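Aldehyde dehydrogenase family protein (Pseudomonas syringae pv. tomato, PDB 5IUV) probably catalyses the NAD+-dependent oxidation of indole-3-acetaldehyde to the auxin indole-3-acetic acid, as a member of the aldehyde dehydrogenase family. Local coordinates at residues S76-P80 with A81-A85; A280-L283 with Q284-A287; T3-R6 with A7-E10; T411-T414 with A415-I419. All blocks are in the same frame, centred on the assembly; numbering follows the deposited sequence.

Contact 1. Residues S76-P80 with A81-A85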
ATOM      1  N   SER A  76     -10.970   3.286 -22.859  1.00  8.43           N
ATOM      2  CA  SER A  76     -10.406   4.066 -21.760  1.00 11.88           C
ATOM      3  C   SER A  76     -11.395   4.322 -20.613  1.00 13.09           C
ATOM      4  O   SER A  76     -10.978   4.618 -19.497  1.00 12.10           O
ATOM      5  CB  SER A  76      -9.880   5.403 -22.274  1.00 11.57           C
ATOM      6  OG  SER A  76     -10.943   6.216 -22.719  1.00 10.08           O
ATOM      7  N   ARG A  77     -12.692   4.230 -20.890  1.00 11.78           N
ATOM      8  CA  ARG A  77     -13.705   4.413 -19.849  1.00 13.87           C
ATOM      9  C   ARG A  77     -14.549   3.156 -19.648  1.00 12.76           C
ATOM     10  O   ARG A  77     -15.581   3.188 -18.970  1.00 12.49           O
ATOM     11  CB  ARG A  77     -14.615   5.602 -20.178  1.00 16.06           C
ATOM     12  CG  ARG A  77     -13.964   6.952 -19.943  1.00 21.97           C
ATOM     13  CD  ARG A  77     -14.901   8.096 -20.302  1.00 29.88           C
ATOM     14  NE  ARG A  77     -14.288   8.965 -21.301  1.00 37.25           N
ATOM     15  CZ  ARG A  77     -14.824   9.256 -22.481  1.00 38.91           C
ATOM     16  NH1 ARG A  77     -16.011   8.771 -22.820  1.00 39.48           N
ATOM     17  NH2 ARG A  77     -14.173  10.049 -23.318  1.00 41.00           N
ATOM     18  N   LEU A  78     -14.108   2.055 -20.245  1.00  9.64           N
ATOM     19  CA  LEU A  78     -14.733   0.758 -20.032  1.00  9.89           C
ATOM     20  C   LEU A  78     -14.502   0.304 -18.587  1.00 11.51           C
ATOM     21  O   LEU A  78     -13.413   0.516 -18.037  1.00 11.16           O
ATOM     22  CB  LEU A  78     -14.173  -0.272 -21.016  1.00 11.02           C
ATOM     23  CG  LEU A  78     -14.879  -1.628 -21.065  1.00 13.58           C
ATOM     24  CD1 LEU A  78     -16.299  -1.467 -21.627  1.00 14.13           C
ATOM     25  CD2 LEU A  78     -14.075  -2.637 -21.882  1.00 12.74           C
ATOM     26  N   ALA A  79     -15.517  -0.316 -17.981  1.00 10.04           N
ATOM     27  CA  ALA A  79     -15.421  -0.783 -16.597  1.00 11.38           C
ATOM     28  C   ALA A  79     -14.184  -1.647 -16.397  1.00 10.77           C
ATOM     29  O   ALA A  79     -13.852  -2.459 -17.252  1.00  9.70           O
ATOM     30  CB  ALA A  79     -16.684  -1.557 -16.196  1.00 10.99           C
ATOM     31  N   PRO A  80     -13.484  -1.452 -15.269  1.00 11.03           N
ATOM     32  CA  PRO A  80     -12.270  -2.214 -14.948  1.00 10.85           C
ATOM     33  C   PRO A  80     -12.479  -3.724 -15.075  1.00 10.49           C
ATOM     34  O   PRO A  80     -11.652  -4.414 -15.670  1.00 10.10           O
ATOM     35  CB  PRO A  80     -11.985  -1.820 -13.490  1.00 14.37           C
ATOM     36  CG  PRO A  80     -12.572  -0.461 -13.349  1.00 12.54           C
ATOM     37  CD  PRO A  80     -13.800  -0.449 -14.236  1.00 11.46           C
ATOM     38  N   ALA A  81     -13.589  -4.221 -14.545  1.00 11.56           N
ATOM     39  CA  ALA A  81     -13.880  -5.650 -14.597  1.00 13.53           C
ATOM     40  C   ALA A  81     -14.046  -6.132 -16.035  1.00 12.82           C
ATOM     41  O   ALA A  81     -13.720  -7.279 -16.343  1.00  9.15           O
ATOM     42  CB  ALA A  81     -15.129  -5.976 -13.789  1.00 13.90           C
ATOM     43  N   LYS A  82     -14.556  -5.265 -16.906  1.00  9.85           N
ATOM     44  CA  LYS A  82     -14.691  -5.613 -18.319  1.00 10.76           C
ATOM     45  C   LYS A  82     -13.346  -5.550 -19.056  1.00  9.27           C
ATOM     46  O   LYS A  82     -13.081  -6.377 -19.920  1.00  8.57           O
ATOM     47  CB  LYS A  82     -15.713  -4.700 -19.004  1.00 10.88           C
ATOM     48  CG  LYS A  82     -17.160  -4.935 -18.579  1.00 14.66           C
ATOM     49  CD  LYS A  82     -18.034  -3.768 -19.047  1.00 18.73           C
ATOM     50  CE  LYS A  82     -19.517  -4.103 -19.019  1.00 25.51           C
ATOM     51  NZ  LYS A  82     -19.966  -4.550 -17.676  1.00 29.90           N
ATOM     52  N   ARG A  83     -12.493  -4.581 -18.717  1.00  9.41           N
ATOM     53  CA  ARG A  83     -11.150  -4.539 -19.303  1.00  9.43           C
ATOM     54  C   ARG A  83     -10.355  -5.778 -18.901  1.00  7.38           C
ATOM     55  O   ARG A  83      -9.638  -6.353 -19.711  1.00  7.86           O
ATOM     56  CB  ARG A  83     -10.392  -3.273 -18.886  1.00 10.70           C
ATOM     57  CG  ARG A  83     -11.047  -1.999 -19.382  1.00 11.53           C
ATOM     58  CD  ARG A  83     -10.055  -0.875 -19.613  1.00 10.44           C
ATOM     59  NE  ARG A  83      -9.190  -0.596 -18.467  1.00 11.84           N
ATOM     60  CZ  ARG A  83      -9.569   0.052 -17.372  1.00 11.96           C
ATOM     61  NH1 ARG A  83     -10.820   0.466 -17.233  1.00 15.07           N
ATOM     62  NH2 ARG A  83      -8.695   0.267 -16.400  1.00 10.04           N
ATOM     63  N   LYS A  84     -10.482  -6.171 -17.641  1.00  7.79           N
ATOM     64  CA  LYS A  84      -9.874  -7.394 -17.141  1.00  8.90           C
ATOM     65  C   LYS A  84     -10.296  -8.605 -17.978  1.00 10.29           C
ATOM     66  O   LYS A  84      -9.450  -9.372 -18.438  1.00  7.63           O
ATOM     67  CB  LYS A  84     -10.254  -7.616 -15.671  1.00  9.65           C
ATOM     68  CG  LYS A  84      -9.878  -8.993 -15.135  1.00  8.09           C
ATOM     69  CD  LYS A  84     -10.177  -9.146 -13.625  1.00  8.45           C
ATOM     70  CE  LYS A  84     -11.681  -9.122 -13.355  1.00 13.22           C
ATOM     71  NZ  LYS A  84     -12.018  -9.404 -11.919  1.00  9.10           N
ATOM     72  N   ALA A  85     -11.603  -8.772 -18.168  1.00  7.87           N
ATOM     73  CA  ALA A  85     -12.133  -9.908 -18.927  1.00  9.61           C
ATOM     74  C   ALA A  85     -11.593  -9.942 -20.356  1.00 10.64           C
ATOM     75  O   ALA A  85     -11.260 -11.001 -20.881  1.00  8.50           O
ATOM     76  CB  ALA A  85     -13.668  -9.872 -18.942  1.00  8.36           C
TER
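Arg83 doubles back from the first turn of helix 80-96 to hold the loop that leads into it. CG lies anti to the carbonyl carbon (chi1 -63°), which lays the chain along Leu78, and a bend at chi3 (-53°) swings the guanidinium round so that NH1 reaches Leu78 O at 2.7 Å. The carbonyl oxygen sits at the edge of the guanidinium, almost in its plane, while Pro80 CA lies over one face. The bond is short but bent at hydrogen (132°). NE of the same group donates to Ser183 O, and together the two bonds limit its rotation.

Leu78 and Lys82 cross at about a right angle, Leu78 CG resting 3.8 Å from Lys82 CB. Further out, Lys82 CD touches Ala79 CB at 3.9 Å before the chain leads away. Lys84 sends NZ elsewhere, to Asp136 and to Glu133 of a neighbouring subunit.

Ala79 is the N-cap but has no side-chain acceptor to cap with; its O starts the helical bonding, taking Arg83 N at 2.9 Å, with Lys82 N a weak second donor. Pro80 fills the first helical position, N1, where proline is common because no backbone N-H is needed.

Contact 2. Residues A280-L283 with Q284-A287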
ATOM      1  N   ALA A 280      29.107 -21.415  -2.316  1.00 15.51           N
ATOM      2  CA  ALA A 280      27.834 -21.676  -2.990  1.00 15.57           C
ATOM      3  C   ALA A 280      27.282 -23.021  -2.530  1.00 15.08           C
ATOM      4  O   ALA A 280      28.037 -23.982  -2.393  1.00 15.45           O
ATOM      5  CB  ALA A 280      28.008 -21.666  -4.513  1.00 16.49           C
ATOM      6  N   PRO A 281      25.965 -23.096  -2.283  1.00 16.59           N
ATOM      7  CA  PRO A 281      25.380 -24.335  -1.748  1.00 17.59           C
ATOM      8  C   PRO A 281      25.475 -25.516  -2.717  1.00 19.93           C
ATOM      9  O   PRO A 281      25.607 -26.658  -2.283  1.00 20.90           O
ATOM     10  CB  PRO A 281      23.912 -23.958  -1.492  1.00 16.41           C
ATOM     11  CG  PRO A 281      23.661 -22.755  -2.322  1.00 17.02           C
ATOM     12  CD  PRO A 281      24.969 -22.016  -2.402  1.00 15.55           C
ATOM     13  N   ASP A 282      25.427 -25.235  -4.014  1.00 20.69           N
ATOM     14  CA  ASP A 282      25.409 -26.286  -5.028  1.00 20.56           C
ATOM     15  C   ASP A 282      26.217 -25.841  -6.240  1.00 17.19           C
ATOM     16  O   ASP A 282      25.700 -25.141  -7.112  1.00 15.42           O
ATOM     17  CB  ASP A 282      23.965 -26.607  -5.431  1.00 25.63           C
ATOM     18  CG  ASP A 282      23.838 -27.905  -6.220  1.00 30.07           C
ATOM     19  OD1 ASP A 282      24.805 -28.303  -6.906  1.00 27.73           O
ATOM     20  OD2 ASP A 282      22.754 -28.526  -6.154  1.00 33.22           O
ATOM     21  N   LEU A 283      27.484 -26.235  -6.299  1.00 16.68           N
ATOM     22  CA  LEU A 283      28.346 -25.763  -7.378  1.00 17.12           C
ATOM     23  C   LEU A 283      27.914 -26.295  -8.740  1.00 17.29           C
ATOM     24  O   LEU A 283      28.121 -25.635  -9.752  1.00 18.30           O
ATOM     25  CB  LEU A 283      29.802 -26.143  -7.118  1.00 21.59           C
ATOM     26  CG  LEU A 283      30.635 -25.142  -6.315  1.00 25.75           C
ATOM     27  CD1 LEU A 283      32.092 -25.592  -6.279  1.00 28.59           C
ATOM     28  CD2 LEU A 283      30.523 -23.741  -6.901  1.00 24.14           C
ATOM     29  N   GLN A 284      27.329 -27.490  -8.776  1.00 17.89           N
ATOM     30  CA  GLN A 284      26.870 -28.041 -10.050  1.00 19.27           C
ATOM     31  C   GLN A 284      25.712 -27.209 -10.590  1.00 18.83           C
ATOM     32  O   GLN A 284      25.654 -26.892 -11.779  1.00 18.30           O
ATOM     33  CB  GLN A 284      26.457 -29.505  -9.902  1.00 19.07           C
ATOM     34  CG  GLN A 284      26.122 -30.173 -11.233  1.00 19.16           C
ATOM     35  CD  GLN A 284      27.309 -30.214 -12.179  1.00 20.87           C
ATOM     36  OE1 GLN A 284      28.385 -30.688 -11.822  1.00 22.54           O
ATOM     37  NE2 GLN A 284      27.116 -29.713 -13.392  1.00 22.30           N
ATOM     38  N   ALA A 285      24.794 -26.846  -9.700  1.00 19.10           N
ATOM     39  CA  ALA A 285      23.694 -25.963 -10.057  1.00 17.32           C
ATOM     40  C   ALA A 285      24.224 -24.614 -10.539  1.00 16.65           C
ATOM     41  O   ALA A 285      23.724 -24.058 -11.515  1.00 14.59           O
ATOM     42  CB  ALA A 285      22.756 -25.782  -8.872  1.00 16.32           C
ATOM     43  N   ALA A 286      25.246 -24.096  -9.866  1.00 14.80           N
ATOM     44  CA  ALA A 286      25.849 -22.827 -10.278  1.00 14.52           C
ATOM     45  C   ALA A 286      26.507 -22.950 -11.655  1.00 15.60           C
ATOM     46  O   ALA A 286      26.466 -22.021 -12.462  1.00 14.40           O
ATOM     47  CB  ALA A 286      26.862 -22.357  -9.245  1.00 14.56           C
ATOM     48  N   ALA A 287      27.116 -24.101 -11.921  1.00 15.15           N
ATOM     49  CA  ALA A 287      27.738 -24.341 -13.222  1.00 15.27           C
ATOM     50  C   ALA A 287      26.695 -24.456 -14.327  1.00 15.17           C
ATOM     51  O   ALA A 287      26.830 -23.828 -15.383  1.00 15.04           O
ATOM     52  CB  ALA A 287      28.600 -25.594 -13.178  1.00 15.79           C
TER
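Asp282 is the N-cap of helix 283-295, its carboxylate folded back over the first turn to reach the backbone of Ala285 and Gln284. With CG anti to the backbone N (chi1 -166°), OD1 is brought to 3.2 Å from Ala285 N. That bond is nearly straight at hydrogen (168°), yet the donor approaches from well above the carboxylate plane, 69° out of it. Gln284 N makes a second, weak hydrogen bond to OD1. The negative group thus stands where the helix dipole would probably favour it.

The solvent side is the looser one. Asp282 is exposed, and its carboxylate touches little across the turn besides these N-H groups, Gln284 CB and the methyl of Ala285, whose CB is 3.6 Å from Asp282 CG. Gln284 is exposed too; its chain bends at chi2 and leads away from the cap, NE2 bonding to Asp288 one turn on, though the side chain also rests on Met321.

The inward side is close-packed. Leu283, Ala286 and Ala287 are buried: Leu283 lies on Arg317 and Ala287 on Phe318 and Met321 of helix 312-326, while Ala286 meets Trp434 of strand 430-434. Regular helical bonding starts at once, Ala286 N donating to Asp282 O at 3.0 Å and Ala287 N to Leu283 O at 2.8 Å.

Contact 3. Residues T3-R6 with A7-E10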
ATOM      1  N   THR A   3       3.041 -34.204 -29.164  1.00 43.91           N
ATOM      2  CA  THR A   3       4.265 -33.435 -29.362  1.00 42.14           C
ATOM      3  C   THR A   3       4.712 -33.495 -30.824  1.00 36.59           C
ATOM      4  O   THR A   3       4.929 -34.569 -31.384  1.00 35.70           O
ATOM      5  CB  THR A   3       5.399 -33.933 -28.435  1.00 45.53           C
ATOM      6  OG1 THR A   3       6.639 -33.321 -28.811  1.00 45.39           O
ATOM      7  CG2 THR A   3       5.532 -35.454 -28.503  1.00 47.91           C
ATOM      8  N   LEU A   4       4.832 -32.325 -31.443  1.00 31.58           N
ATOM      9  CA  LEU A   4       5.155 -32.240 -32.862  1.00 28.30           C
ATOM     10  C   LEU A   4       6.623 -32.564 -33.126  1.00 27.02           C
ATOM     11  O   LEU A   4       7.504 -32.170 -32.357  1.00 26.99           O
ATOM     12  CB  LEU A   4       4.828 -30.849 -33.403  1.00 27.82           C
ATOM     13  CG  LEU A   4       3.369 -30.466 -33.660  1.00 30.93           C
ATOM     14  CD1 LEU A   4       2.563 -30.360 -32.383  1.00 33.91           C
ATOM     15  CD2 LEU A   4       3.327 -29.154 -34.395  1.00 31.24           C
ATOM     16  N   THR A   5       6.878 -33.276 -34.220  1.00 23.81           N
ATOM     17  CA  THR A   5       8.239 -33.597 -34.639  1.00 22.37           C
ATOM     18  C   THR A   5       8.847 -32.487 -35.490  1.00 20.35           C
ATOM     19  O   THR A   5       8.158 -31.540 -35.874  1.00 16.84           O
ATOM     20  CB  THR A   5       8.280 -34.897 -35.442  1.00 24.12           C
ATOM     21  OG1 THR A   5       7.650 -34.685 -36.714  1.00 25.55           O
ATOM     22  CG2 THR A   5       7.548 -36.002 -34.696  1.00 25.85           C
ATOM     23  N   ARG A   6      10.140 -32.615 -35.790  1.00 17.58           N
ATOM     24  CA  ARG A   6      10.813 -31.700 -36.714  1.00 18.27           C
ATOM     25  C   ARG A   6      10.109 -31.658 -38.076  1.00 18.92           C
ATOM     26  O   ARG A   6       9.935 -30.584 -38.658  1.00 16.49           O
ATOM     27  CB  ARG A   6      12.275 -32.108 -36.903  1.00 20.67           C
ATOM     28  CG  ARG A   6      13.027 -31.280 -37.937  1.00 23.68           C
ATOM     29  CD  ARG A   6      14.411 -31.855 -38.217  1.00 27.74           C
ATOM     30  NE  ARG A   6      14.358 -33.240 -38.685  1.00 32.51           N
ATOM     31  CZ  ARG A   6      14.710 -34.297 -37.954  1.00 36.67           C
ATOM     32  NH1 ARG A   6      15.150 -34.137 -36.710  1.00 36.91           N
ATOM     33  NH2 ARG A   6      14.627 -35.519 -38.466  1.00 38.36           N
ATOM     34  N   ALA A   7       9.719 -32.828 -38.579  1.00 18.68           N
ATOM     35  CA  ALA A   7       9.041 -32.923 -39.869  1.00 20.03           C
ATOM     36  C   ALA A   7       7.687 -32.221 -39.822  1.00 20.45           C
ATOM     37  O   ALA A   7       7.292 -31.555 -40.786  1.00 20.18           O
ATOM     38  CB  ALA A   7       8.871 -34.377 -40.276  1.00 19.13           C
ATOM     39  N   ASP A   8       6.981 -32.378 -38.702  1.00 17.66           N
ATOM     40  CA  ASP A   8       5.724 -31.665 -38.480  1.00 19.54           C
ATOM     41  C   ASP A   8       5.913 -30.155 -38.576  1.00 18.66           C
ATOM     42  O   ASP A   8       5.146 -29.464 -39.254  1.00 15.14           O
ATOM     43  CB  ASP A   8       5.126 -32.009 -37.113  1.00 21.74           C
ATOM     44  CG  ASP A   8       4.601 -33.428 -37.041  1.00 24.64           C
ATOM     45  OD1 ASP A   8       4.217 -33.980 -38.095  1.00 25.99           O
ATOM     46  OD2 ASP A   8       4.572 -33.986 -35.924  1.00 24.27           O
ATOM     47  N   TRP A   9       6.934 -29.643 -37.896  1.00 13.16           N
ATOM     48  CA  TRP A   9       7.167 -28.203 -37.887  1.00 12.67           C
ATOM     49  C   TRP A   9       7.589 -27.704 -39.261  1.00 14.54           C
ATOM     50  O   TRP A   9       7.222 -26.600 -39.669  1.00 12.02           O
ATOM     51  CB  TRP A   9       8.219 -27.830 -36.839  1.00 14.33           C
ATOM     52  CG  TRP A   9       7.721 -27.890 -35.425  1.00 14.31           C
ATOM     53  CD1 TRP A   9       8.169 -28.711 -34.436  1.00 16.21           C
ATOM     54  CD2 TRP A   9       6.685 -27.087 -34.842  1.00 14.09           C
ATOM     55  NE1 TRP A   9       7.475 -28.474 -33.270  1.00 16.49           N
ATOM     56  CE2 TRP A   9       6.560 -27.479 -33.495  1.00 15.62           C
ATOM     57  CE3 TRP A   9       5.850 -26.073 -35.330  1.00 13.53           C
ATOM     58  CZ2 TRP A   9       5.636 -26.893 -32.627  1.00 16.52           C
ATOM     59  CZ3 TRP A   9       4.934 -25.491 -34.464  1.00 15.46           C
ATOM     60  CH2 TRP A   9       4.835 -25.902 -33.130  1.00 15.55           C
ATOM     61  N   GLU A  10       8.356 -28.518 -39.981  1.00 12.79           N
ATOM     62  CA  GLU A  10       8.791 -28.148 -41.324  1.00 16.36           C
ATOM     63  C   GLU A  10       7.603 -28.056 -42.280  1.00 15.56           C
ATOM     64  O   GLU A  10       7.534 -27.152 -43.112  1.00 14.05           O
ATOM     65  CB  GLU A  10       9.829 -29.144 -41.847  1.00 20.35           C
ATOM     66  CG  GLU A  10      11.208 -28.983 -41.202  1.00 23.08           C
ATOM     67  CD  GLU A  10      12.159 -30.114 -41.559  1.00 28.38           C
ATOM     68  OE1 GLU A  10      11.681 -31.182 -42.001  1.00 29.05           O
ATOM     69  OE2 GLU A  10      13.384 -29.938 -41.396  1.00 32.53           O
TER
HETATM   70  O   HOH W   1       7.344 -29.740 -30.731  1.00 18.27           O
HETATM   71  O   HOH W   2      12.887 -33.474 -41.319  1.00 41.50           O
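Thr5 and Asp8 trade hydrogen bonds in a capping box that opens helix 6-15. Asp8 N donates to Thr5 OG1 at 3.1 Å, and Thr5 N returns the favour to Asp8 OD2 at 3.0 Å, almost straight (172°), on the anti side but tilted out of the carboxylate plane. Thr5 OG1 is wedged between its own backbone N and carbonyl carbon (chi1 70°), which turns the hydroxyl toward the helix.

Just before the box, Leu4 lies over one face of the Trp9 indole. Its CD2 stands 3.6 Å from the centroid of the six-membered ring, a CH-pi contact nearly along the ring normal, and CB covers the NE1 side. Beyond this pair, Trp9 is buried against Leu103 of helix 98-109 and Ile113 and Leu117 of helix 113-134, so the N-terminal helix is pinned to the body of the chain.

At the exposed side Arg6 and Glu10 run side by side without a direct salt bridge. Arg6 NH1 forms its salt bridge with Asp336 instead, and a water links Arg6 NE to Glu10 OE1. A second water, in the plane of the indole, accepts from Trp9 NE1 at 2.8 Å and donates to Leu4 O at 2.9 Å.

Contact 4. Residues T411-T414 with A415-I419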
ATOM      1  N   THR A 411      38.159 -13.467 -12.032  1.00 20.35           N
ATOM      2  CA  THR A 411      38.327 -13.980 -10.672  1.00 24.08           C
ATOM      3  C   THR A 411      38.417 -12.859  -9.641  1.00 23.99           C
ATOM      4  O   THR A 411      38.699 -11.711  -9.979  1.00 23.45           O
ATOM      5  CB  THR A 411      39.575 -14.886 -10.544  1.00 24.68           C
ATOM      6  OG1 THR A 411      40.729 -14.215 -11.066  1.00 22.21           O
ATOM      7  CG2 THR A 411      39.366 -16.189 -11.301  1.00 23.33           C
ATOM      8  N   PHE A 412      38.148 -13.208  -8.385  1.00 19.95           N
ATOM      9  CA  PHE A 412      38.278 -12.287  -7.253  1.00 19.83           C
ATOM     10  C   PHE A 412      38.660 -13.089  -6.014  1.00 22.13           C
ATOM     11  O   PHE A 412      38.535 -14.318  -6.013  1.00 21.38           O
ATOM     12  CB  PHE A 412      36.976 -11.516  -7.011  1.00 18.86           C
ATOM     13  CG  PHE A 412      35.819 -12.391  -6.591  1.00 18.28           C
ATOM     14  CD1 PHE A 412      35.609 -12.703  -5.254  1.00 20.50           C
ATOM     15  CD2 PHE A 412      34.943 -12.900  -7.533  1.00 17.88           C
ATOM     16  CE1 PHE A 412      34.549 -13.513  -4.872  1.00 19.99           C
ATOM     17  CE2 PHE A 412      33.881 -13.708  -7.152  1.00 17.43           C
ATOM     18  CZ  PHE A 412      33.688 -14.012  -5.828  1.00 17.85           C
ATOM     19  N   ASP A 413      39.103 -12.407  -4.959  1.00 24.16           N
ATOM     20  CA  ASP A 413      39.508 -13.095  -3.729  1.00 28.74           C
ATOM     21  C   ASP A 413      38.765 -12.636  -2.472  1.00 26.89           C
ATOM     22  O   ASP A 413      38.856 -13.286  -1.429  1.00 29.40           O
ATOM     23  CB  ASP A 413      41.017 -12.942  -3.503  1.00 35.79           C
ATOM     24  CG  ASP A 413      41.469 -11.494  -3.491  1.00 42.61           C
ATOM     25  OD1 ASP A 413      40.623 -10.587  -3.333  1.00 44.75           O
ATOM     26  OD2 ASP A 413      42.687 -11.263  -3.643  1.00 47.83           O
ATOM     27  N   THR A 414      38.068 -11.506  -2.565  1.00 22.77           N
ATOM     28  CA  THR A 414      37.252 -11.000  -1.461  1.00 21.50           C
ATOM     29  C   THR A 414      35.880 -10.568  -1.964  1.00 19.65           C
ATOM     30  O   THR A 414      35.726 -10.225  -3.136  1.00 17.99           O
ATOM     31  CB  THR A 414      37.900  -9.793  -0.750  1.00 21.62           C
ATOM     32  OG1 THR A 414      37.880  -8.662  -1.627  1.00 21.30           O
ATOM     33  CG2 THR A 414      39.338 -10.094  -0.329  1.00 21.59           C
ATOM     34  N   ALA A 415      34.891 -10.569  -1.074  1.00 17.73           N
ATOM     35  CA  ALA A 415      33.550 -10.112  -1.428  1.00 19.47           C
ATOM     36  C   ALA A 415      33.588  -8.663  -1.912  1.00 21.12           C
ATOM     37  O   ALA A 415      32.921  -8.294  -2.881  1.00 16.30           O
ATOM     38  CB  ALA A 415      32.608 -10.255  -0.241  1.00 20.30           C
ATOM     39  N   GLU A 416      34.393  -7.852  -1.236  1.00 21.41           N
ATOM     40  CA  GLU A 416      34.507  -6.436  -1.553  1.00 23.09           C
ATOM     41  C   GLU A 416      34.993  -6.222  -2.989  1.00 20.89           C
ATOM     42  O   GLU A 416      34.495  -5.346  -3.695  1.00 20.62           O
ATOM     43  CB  GLU A 416      35.449  -5.748  -0.558  1.00 28.16           C
ATOM     44  CG  GLU A 416      34.919  -5.686   0.881  1.00 33.86           C
ATOM     45  CD  GLU A 416      34.806  -7.056   1.560  1.00 38.02           C
ATOM     46  OE1 GLU A 416      35.603  -7.964   1.235  1.00 36.35           O
ATOM     47  OE2 GLU A 416      33.908  -7.227   2.414  1.00 40.35           O
ATOM     48  N   GLU A 417      35.951  -7.034  -3.425  1.00 18.27           N
ATOM     49  CA  GLU A 417      36.452  -6.934  -4.793  1.00 18.81           C
ATOM     50  C   GLU A 417      35.392  -7.405  -5.791  1.00 17.47           C
ATOM     51  O   GLU A 417      35.241  -6.830  -6.867  1.00 17.37           O
ATOM     52  CB  GLU A 417      37.742  -7.746  -4.967  1.00 20.61           C
ATOM     53  CG  GLU A 417      38.413  -7.526  -6.320  1.00 23.63           C
ATOM     54  CD  GLU A 417      39.544  -8.503  -6.606  1.00 28.07           C
ATOM     55  OE1 GLU A 417      39.782  -9.416  -5.783  1.00 28.10           O
ATOM     56  OE2 GLU A 417      40.191  -8.357  -7.666  1.00 30.88           O
ATOM     57  N   ALA A 418      34.657  -8.450  -5.425  1.00 17.13           N
ATOM     58  CA  ALA A 418      33.589  -8.970  -6.272  1.00 20.07           C
ATOM     59  C   ALA A 418      32.563  -7.880  -6.561  1.00 19.99           C
ATOM     60  O   ALA A 418      32.143  -7.693  -7.698  1.00 15.84           O
ATOM     61  CB  ALA A 418      32.924 -10.170  -5.614  1.00 16.38           C
ATOM     62  N   ILE A 419      32.185  -7.148  -5.519  1.00 15.79           N
ATOM     63  CA  ILE A 419      31.228  -6.057  -5.643  1.00 15.32           C
ATOM     64  C   ILE A 419      31.789  -4.915  -6.497  1.00 15.57           C
ATOM     65  O   ILE A 419      31.091  -4.376  -7.356  1.00 15.29           O
ATOM     66  CB  ILE A 419      30.815  -5.540  -4.246  1.00 15.70           C
ATOM     67  CG1 ILE A 419      29.998  -6.620  -3.520  1.00 14.87           C
ATOM     68  CG2 ILE A 419      30.009  -4.244  -4.352  1.00 14.83           C
ATOM     69  CD1 ILE A 419      29.898  -6.436  -2.004  1.00 14.92           C
TER
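Thr414 grips the first turn of helix 415-423 with two oxygens: its carbonyl O takes Ala418 N, and its hydroxyl OG1 takes Glu417 N, both at 3.1 Å. This is a threonine N-cap. OG1 is packed between the residue's own N and carbonyl carbon (chi1 69°), which aims it at Glu417 N.

Glu417 does not close a capping box with Thr414; its reciprocal bond lands one residue earlier. The chain, extended beyond CG, reaches back to the end of the strand, where OE1 accepts Asp413 N at 3.2 Å, the donor lying above the carboxylate plane. OE1 is also only 2.8 Å from Asp413 OD1, the two carboxylates turned 58° apart. Two acceptors this close suggest that the pair may share a proton, or that the contact is strained. Asp413 OD2 has a long, weak ion pair with Arg312, which would offset part of the charge.

The apolar half lies on the buried side of the turn. Phe412, at the end of strand 406-412, makes edge-to-face contact with Phe277 and packs on Ile275 of strand 273-276, which Ala418 also touches, so the helix packs on the same sheet face that carries Phe412. The Ala418 methyl sits squarely over the ring: CB is 3.6 Å from the centroid of Phe412, 6° off the normal.

Overall arrangement
Along the chain the contacts come in the order 3, 1, 2, 4, and each sits where a loop or strand enters a helix. Contacts 2 and 4 are the near pair, centres 18 Å apart and nearest atoms about 9 Å: helices 283-295 and 415-423 follow strands 273-276 and 406-412 of one mixed sheet, probably that of the catalytic domain. The centre of contact 1 lies 46 Å from that of contact 2 and 51 Å from that of contact 4, across the chain's centre from contact 4; it alone of the four reaches neighbouring subunits. Contact 3, at the N-terminus, has its centre 35 Å or more from those of the others. All four are helix starts at the periphery, away from the NAD site.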